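PDB 4E6U: acyl-[acyl-carrier-protein]--UDP-N-acetylglucosamine O-acyltransferase from Acinetobacter baumannii, which catalyses transfer of an acyl chain from acyl carrier protein to UDP-N-acetylglucosamine, the first step of lipid A synthesis in the lipopolysaccharide pathway. Local coordinates for residues E87-H101 with T111-I125. Numbering follows the deposited sequence. Where two conformers were deposited one is given.
Sequences EIGNNNLIREHCSLH and TKIGSHNLLMVNTHI
Asn91 CB lies over one face of the His116 ring, a CH-pi contact 3.8 Å from the ring centroid; the ring of His134 meets His116 nearly parallel. The two segments are successive coils of the left-handed parallel beta-helix of hexapeptide acyltransferases. His124 turns an edge toward the face of His101, with planes at 83°, in a T-shaped pair. At the edge of the His124 ring, ND1 is hydrogen-bonded to Ser99 OG at 2.8 Å. His124 CG stands anti to its backbone N (chi1 175°), which swings the imidazole across to Ser99. Beside the His101 and His124 pair lies the third subunit, whose Glu96 OE2 is hydrogen-bonded to His101 NE2.

Three short parallel strand pairs join the coils, one on each wall of the prism. Inside, Ile88, Leu100, Ile113, Leu119 and Ile125 stack from coil to coil; Cys98 SG meets Leu119 CB at 4.0 Å. Outside, Glu87 OE1 takes Lys112 NZ in a salt bridge, but both side chains have two conformers and it may not always be made; Glu87 OE2 pairs with Arg57.

Asn92 and Asn117 form a buried asparagine ladder, their amides 3° from coplanar. Asn92 ND2 gives a bond to a lone pair of Gly114 O at 2.9 Å. Asn92 OD1 is gripped twice: Asn117 N at 2.9 Å and Asn117 ND2 at 3.0 Å approach from opposite faces of its plane.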
loop_
_atom_site.group_PDB
_atom_site.type_symbol
_atom_site.label_atom_id
_atom_site.label_comp_id
_atom_site.label_asym_id
_atom_site.label_seq_id
_atom_site.Cartn_x
_atom_site.Cartn_y
_atom_site.Cartn_z
ATOM N N GLU A 87 -4.220 14.709 -18.002
ATOM C CA GLU A 87 -4.241 16.133 -17.699
ATOM C C GLU A 87 -4.271 16.366 -16.200
ATOM O O GLU A 87 -5.027 15.702 -15.479
ATOM C CB GLU A 87 -5.470 16.788 -18.362
ATOM C CG GLU A 87 -5.325 16.954 -19.859
ATOM C CD GLU A 87 -6.584 17.447 -20.545
ATOM O OE1 GLU A 87 -7.625 17.633 -19.872
ATOM O OE2 GLU A 87 -6.512 17.612 -21.781
ATOM N N ILE A 88 -3.457 17.304 -15.734
ATOM C CA ILE A 88 -3.408 17.719 -14.352
ATOM C C ILE A 88 -3.595 19.235 -14.347
ATOM O O ILE A 88 -2.949 19.924 -15.146
ATOM C CB ILE A 88 -2.034 17.343 -13.742
ATOM C CG1 ILE A 88 -1.918 15.822 -13.603
ATOM C CG2 ILE A 88 -1.809 18.021 -12.404
ATOM C CD1 ILE A 88 -0.483 15.342 -13.361
ATOM N N GLY A 89 -4.452 19.736 -13.462
ATOM C CA GLY A 89 -4.718 21.186 -13.371
ATOM C C GLY A 89 -3.648 21.926 -12.598
ATOM O O GLY A 89 -2.440 21.728 -12.835
ATOM N N ASN A 90 -4.074 22.798 -11.693
ATOM C CA ASN A 90 -3.173 23.723 -11.029
ATOM C C ASN A 90 -3.107 23.477 -9.540
ATOM O O ASN A 90 -4.068 23.004 -8.941
ATOM C CB ASN A 90 -3.679 25.155 -11.235
ATOM C CG ASN A 90 -3.961 25.461 -12.670
ATOM O OD1 ASN A 90 -3.152 25.215 -13.550
ATOM N ND2 ASN A 90 -5.149 26.025 -12.921
ATOM N N ASN A 91 -1.977 23.820 -8.927
ATOM C CA ASN A 91 -1.874 23.869 -7.479
ATOM C C ASN A 91 -2.113 22.534 -6.774
ATOM O O ASN A 91 -2.620 22.488 -5.656
ATOM C CB ASN A 91 -2.790 24.961 -6.883
ATOM C CG ASN A 91 -2.397 26.362 -7.317
ATOM O OD1 ASN A 91 -2.802 26.829 -8.378
ATOM N ND2 ASN A 91 -1.626 27.030 -6.501
ATOM N N ASN A 92 -1.712 21.457 -7.440
ATOM C CA ASN A 92 -1.790 20.127 -6.846
ATOM C C ASN A 92 -0.500 19.765 -6.167
ATOM O O ASN A 92 0.566 20.255 -6.546
ATOM C CB ASN A 92 -2.091 19.091 -7.914
ATOM C CG ASN A 92 -3.439 19.335 -8.574
ATOM O OD1 ASN A 92 -4.498 19.139 -7.950
ATOM N ND2 ASN A 92 -3.426 19.750 -9.829
ATOM N N LEU A 93 -0.616 18.898 -5.178
ATOM C CA LEU A 93 0.529 18.319 -4.476
ATOM C C LEU A 93 0.488 16.829 -4.737
ATOM O O LEU A 93 -0.486 16.167 -4.368
ATOM C CB LEU A 93 0.419 18.577 -2.984
ATOM C CG LEU A 93 0.533 20.044 -2.556
ATOM C CD1 LEU A 93 0.133 20.220 -1.101
ATOM C CD2 LEU A 93 1.933 20.608 -2.791
ATOM N N ILE A 94 1.517 16.317 -5.403
ATOM C CA ILE A 94 1.619 14.896 -5.734
ATOM C C ILE A 94 2.849 14.356 -5.017
ATOM O O ILE A 94 3.986 14.676 -5.377
ATOM C CB ILE A 94 1.683 14.698 -7.263
ATOM C CG1 ILE A 94 0.385 15.221 -7.918
ATOM C CG2 ILE A 94 1.912 13.225 -7.611
ATOM C CD1 ILE A 94 0.421 15.346 -9.428
ATOM N N ARG A 95 2.613 13.585 -3.967
ATOM C CA ARG A 95 3.689 13.151 -3.091
ATOM C C ARG A 95 4.437 11.921 -3.620
ATOM O O ARG A 95 4.138 11.363 -4.694
ATOM C CB ARG A 95 3.117 12.897 -1.700
ATOM C CG ARG A 95 2.548 14.176 -1.035
ATOM C CD ARG A 95 3.585 15.326 -1.000
ATOM N NE ARG A 95 4.786 14.863 -0.318
ATOM C CZ ARG A 95 5.280 15.336 0.821
ATOM N NH1 ARG A 95 4.740 16.393 1.430
ATOM N NH2 ARG A 95 6.358 14.754 1.339
ATOM N N GLU A 96 5.449 11.516 -2.861
ATOM C CA GLU A 96 6.305 10.410 -3.285
ATOM C C GLU A 96 5.532 9.167 -3.646
ATOM O O GLU A 96 4.528 8.840 -3.000
ATOM C CB GLU A 96 7.318 10.045 -2.197
ATOM C CG GLU A 96 8.183 11.222 -1.704
ATOM C CD GLU A 96 7.633 11.858 -0.450
ATOM O OE1 GLU A 96 6.553 12.500 -0.509
ATOM O OE2 GLU A 96 8.265 11.704 0.608
ATOM N N HIS A 97 5.996 8.451 -4.663
ATOM C CA HIS A 97 5.495 7.113 -4.983
ATOM C C HIS A 97 4.090 7.076 -5.560
ATOM O O HIS A 97 3.527 5.994 -5.720
ATOM C CB HIS A 97 5.601 6.147 -3.775
ATOM C CG HIS A 97 6.973 6.090 -3.181
ATOM N ND1 HIS A 97 7.237 6.458 -1.879
ATOM C CD2 HIS A 97 8.164 5.747 -3.726
ATOM C CE1 HIS A 97 8.532 6.309 -1.638
ATOM N NE2 HIS A 97 9.118 5.898 -2.745
ATOM N N CYS A 98 3.522 8.233 -5.890
ATOM C CA CYS A 98 2.239 8.208 -6.604
ATOM C C CYS A 98 2.394 7.643 -7.992
ATOM O O CYS A 98 3.496 7.637 -8.572
ATOM C CB CYS A 98 1.631 9.608 -6.706
ATOM S SG CYS A 98 1.036 10.246 -5.118
ATOM N N SER A 99 1.288 7.149 -8.538
ATOM C CA SER A 99 1.273 6.682 -9.924
ATOM C C SER A 99 -0.017 7.169 -10.552
ATOM O O SER A 99 -1.104 6.924 -10.012
ATOM C CB SER A 99 1.435 5.160 -10.031
ATOM O OG SER A 99 0.526 4.484 -9.180
ATOM N N LEU A 100 0.120 7.922 -11.636
ATOM C CA LEU A 100 -1.016 8.505 -12.347
ATOM C C LEU A 100 -0.931 8.026 -13.777
ATOM O O LEU A 100 0.058 8.276 -14.470
ATOM C CB LEU A 100 -1.001 10.039 -12.288
ATOM C CG LEU A 100 -1.416 10.637 -10.951
ATOM C CD1 LEU A 100 -0.204 10.749 -10.035
ATOM C CD2 LEU A 100 -2.077 12.001 -11.171
ATOM N N HIS A 101 -1.959 7.320 -14.236
ATOM C CA HIS A 101 -1.898 6.680 -15.545
ATOM C C HIS A 101 -2.800 7.317 -16.584
ATOM O O HIS A 101 -3.836 7.863 -16.246
ATOM C CB HIS A 101 -2.194 5.190 -15.432
ATOM C CG HIS A 101 -1.106 4.433 -14.751
ATOM N ND1 HIS A 101 -1.256 3.130 -14.330
ATOM C CD2 HIS A 101 0.144 4.815 -14.388
ATOM C CE1 HIS A 101 -0.127 2.731 -13.764
ATOM N NE2 HIS A 101 0.742 3.729 -13.797
ATOM N N THR A 111 -7.208 10.640 -18.759
ATOM C CA THR A 111 -7.309 10.714 -17.317
ATOM C C THR A 111 -7.156 12.167 -16.952
ATOM O O THR A 111 -6.273 12.836 -17.506
ATOM C CB THR A 111 -6.170 9.920 -16.688
ATOM O OG1 THR A 111 -6.198 8.579 -17.195
ATOM C CG2 THR A 111 -6.268 9.917 -15.169
ATOM N N LYS A 112 -8.009 12.674 -16.059
ATOM C CA LYS A 112 -8.028 14.105 -15.751
ATOM C C LYS A 112 -8.115 14.341 -14.268
ATOM O O LYS A 112 -8.963 13.748 -13.596
ATOM C CB LYS A 112 -9.183 14.807 -16.479
ATOM C CG LYS A 112 -9.233 16.302 -16.254
ATOM C CD LYS A 112 -10.171 16.962 -17.251
ATOM C CE LYS A 112 -10.166 18.477 -17.094
ATOM N NZ LYS A 112 -8.880 19.107 -17.547
ATOM N N ILE A 113 -7.214 15.162 -13.742
ATOM C CA ILE A 113 -7.275 15.627 -12.363
ATOM C C ILE A 113 -7.360 17.153 -12.397
ATOM O O ILE A 113 -6.687 17.789 -13.226
ATOM C CB ILE A 113 -6.071 15.077 -11.479
ATOM C CG1 ILE A 113 -5.035 16.127 -11.110
ATOM C CG2 ILE A 113 -5.523 13.733 -12.012
ATOM C CD1 ILE A 113 -4.115 15.691 -9.957
ATOM N N GLY A 114 -8.152 17.720 -11.496
ATOM C CA GLY A 114 -8.336 19.157 -11.442
ATOM C C GLY A 114 -7.254 19.881 -10.680
ATOM O O GLY A 114 -6.052 19.661 -10.934
ATOM N N SER A 115 -7.673 20.740 -9.759
ATOM C CA SER A 115 -6.783 21.672 -9.075
ATOM C C SER A 115 -6.905 21.609 -7.562
ATOM O O SER A 115 -7.952 21.207 -7.036
ATOM C CB SER A 115 -7.069 23.111 -9.542
ATOM O OG SER A 115 -6.854 23.230 -10.936
ATOM N N HIS A 116 -5.845 22.005 -6.859
ATOM C CA HIS A 116 -5.849 22.104 -5.407
ATOM C C HIS A 116 -6.055 20.762 -4.706
ATOM O O HIS A 116 -6.580 20.711 -3.596
ATOM C CB HIS A 116 -6.884 23.144 -4.922
ATOM C CG HIS A 116 -6.607 24.526 -5.417
ATOM N ND1 HIS A 116 -5.654 25.339 -4.842
ATOM C CD2 HIS A 116 -7.148 25.235 -6.433
ATOM C CE1 HIS A 116 -5.620 26.493 -5.486
ATOM N NE2 HIS A 116 -6.511 26.452 -6.460
ATOM N N ASN A 117 -5.614 19.690 -5.360
ATOM C CA ASN A 117 -5.688 18.357 -4.760
ATOM C C ASN A 117 -4.417 18.031 -4.003
ATOM O O ASN A 117 -3.341 18.499 -4.374
ATOM C CB ASN A 117 -5.928 17.339 -5.859
ATOM C CG ASN A 117 -7.253 17.556 -6.558
ATOM O OD1 ASN A 117 -8.311 17.372 -5.943
ATOM N ND2 ASN A 117 -7.228 17.904 -7.827
ATOM N N LEU A 118 -4.555 17.202 -2.981
ATOM C CA LEU A 118 -3.408 16.621 -2.274
ATOM C C LEU A 118 -3.469 15.121 -2.466
ATOM O O LEU A 118 -4.430 14.466 -2.019
ATOM C CB LEU A 118 -3.456 16.978 -0.795
ATOM C CG LEU A 118 -2.487 16.219 0.120
ATOM C CD1 LEU A 118 -1.015 16.368 -0.329
ATOM C CD2 LEU A 118 -2.627 16.643 1.584
ATOM N N LEU A 119 -2.474 14.588 -3.174
ATOM C CA LEU A 119 -2.307 13.149 -3.370
ATOM C C LEU A 119 -1.150 12.734 -2.488
ATOM O O LEU A 119 0.007 13.004 -2.817
ATOM C CB LEU A 119 -2.058 12.805 -4.843
ATOM C CG LEU A 119 -3.267 12.808 -5.789
ATOM C CD1 LEU A 119 -3.823 14.215 -5.947
ATOM C CD2 LEU A 119 -2.894 12.246 -7.148
ATOM N N MET A 120 -1.468 12.141 -1.348
ATOM C CA MET A 120 -0.425 11.719 -0.414
ATOM C C MET A 120 0.336 10.522 -0.932
ATOM O O MET A 120 0.029 9.966 -1.989
ATOM C CB MET A 120 -1.015 11.434 0.960
ATOM C CG MET A 120 -1.510 12.686 1.637
ATOM S SD MET A 120 -1.985 12.334 3.347
ATOM C CE MET A 120 -3.114 13.668 3.685
ATOM N N VAL A 121 1.369 10.141 -0.191
ATOM C CA VAL A 121 2.297 9.117 -0.685
ATOM C C VAL A 121 1.567 7.882 -1.194
ATOM O O VAL A 121 0.645 7.366 -0.553
ATOM C CB VAL A 121 3.319 8.720 0.408
ATOM C CG1 VAL A 121 4.103 7.503 0.024
ATOM C CG2 VAL A 121 4.272 9.881 0.707
ATOM N N ASN A 122 2.004 7.387 -2.346
ATOM C CA ASN A 122 1.457 6.178 -2.960
ATOM C C ASN A 122 -0.033 6.267 -3.257
ATOM O O ASN A 122 -0.781 5.304 -3.048
ATOM C CB ASN A 122 1.766 4.932 -2.097
ATOM C CG ASN A 122 1.457 3.603 -2.824
ATOM O OD1 ASN A 122 1.096 2.606 -2.191
ATOM N ND2 ASN A 122 1.576 3.592 -4.145
ATOM N N THR A 123 -0.472 7.413 -3.752
ATOM C CA THR A 123 -1.823 7.502 -4.357
ATOM C C THR A 123 -1.729 7.001 -5.787
ATOM O O THR A 123 -0.854 7.426 -6.550
ATOM C CB THR A 123 -2.371 8.942 -4.367
ATOM O OG1 THR A 123 -2.466 9.416 -3.023
ATOM C CG2 THR A 123 -3.775 8.984 -4.999
ATOM N N HIS A 124 -2.623 6.092 -6.157
ATOM C CA HIS A 124 -2.748 5.623 -7.521
ATOM C C HIS A 124 -4.009 6.147 -8.145
ATOM O O HIS A 124 -5.101 5.937 -7.602
ATOM C CB HIS A 124 -2.783 4.104 -7.579
ATOM C CG HIS A 124 -3.027 3.571 -8.961
ATOM N ND1 HIS A 124 -2.049 3.570 -9.925
ATOM C CD2 HIS A 124 -4.129 3.024 -9.539
ATOM C CE1 HIS A 124 -2.531 3.042 -11.040
ATOM N NE2 HIS A 124 -3.792 2.697 -10.831
ATOM N N ILE A 125 -3.861 6.823 -9.272
ATOM C CA ILE A 125 -5.002 7.232 -10.095
ATOM C C ILE A 125 -4.936 6.467 -11.407
ATOM O O ILE A 125 -4.061 6.701 -12.241
ATOM C CB ILE A 125 -5.011 8.759 -10.368
ATOM C CG1 ILE A 125 -4.948 9.572 -9.069
ATOM C CG2 ILE A 125 -6.211 9.157 -11.256
ATOM C CD1 ILE A 125 -6.100 9.382 -8.117
HETATM O O HOH W 1 -3.005 21.240 -2.939
HETATM O O HOH W 2 -5.228 28.021 -9.070
HETATM O O HOH W 3 1.096 4.614 -6.670
#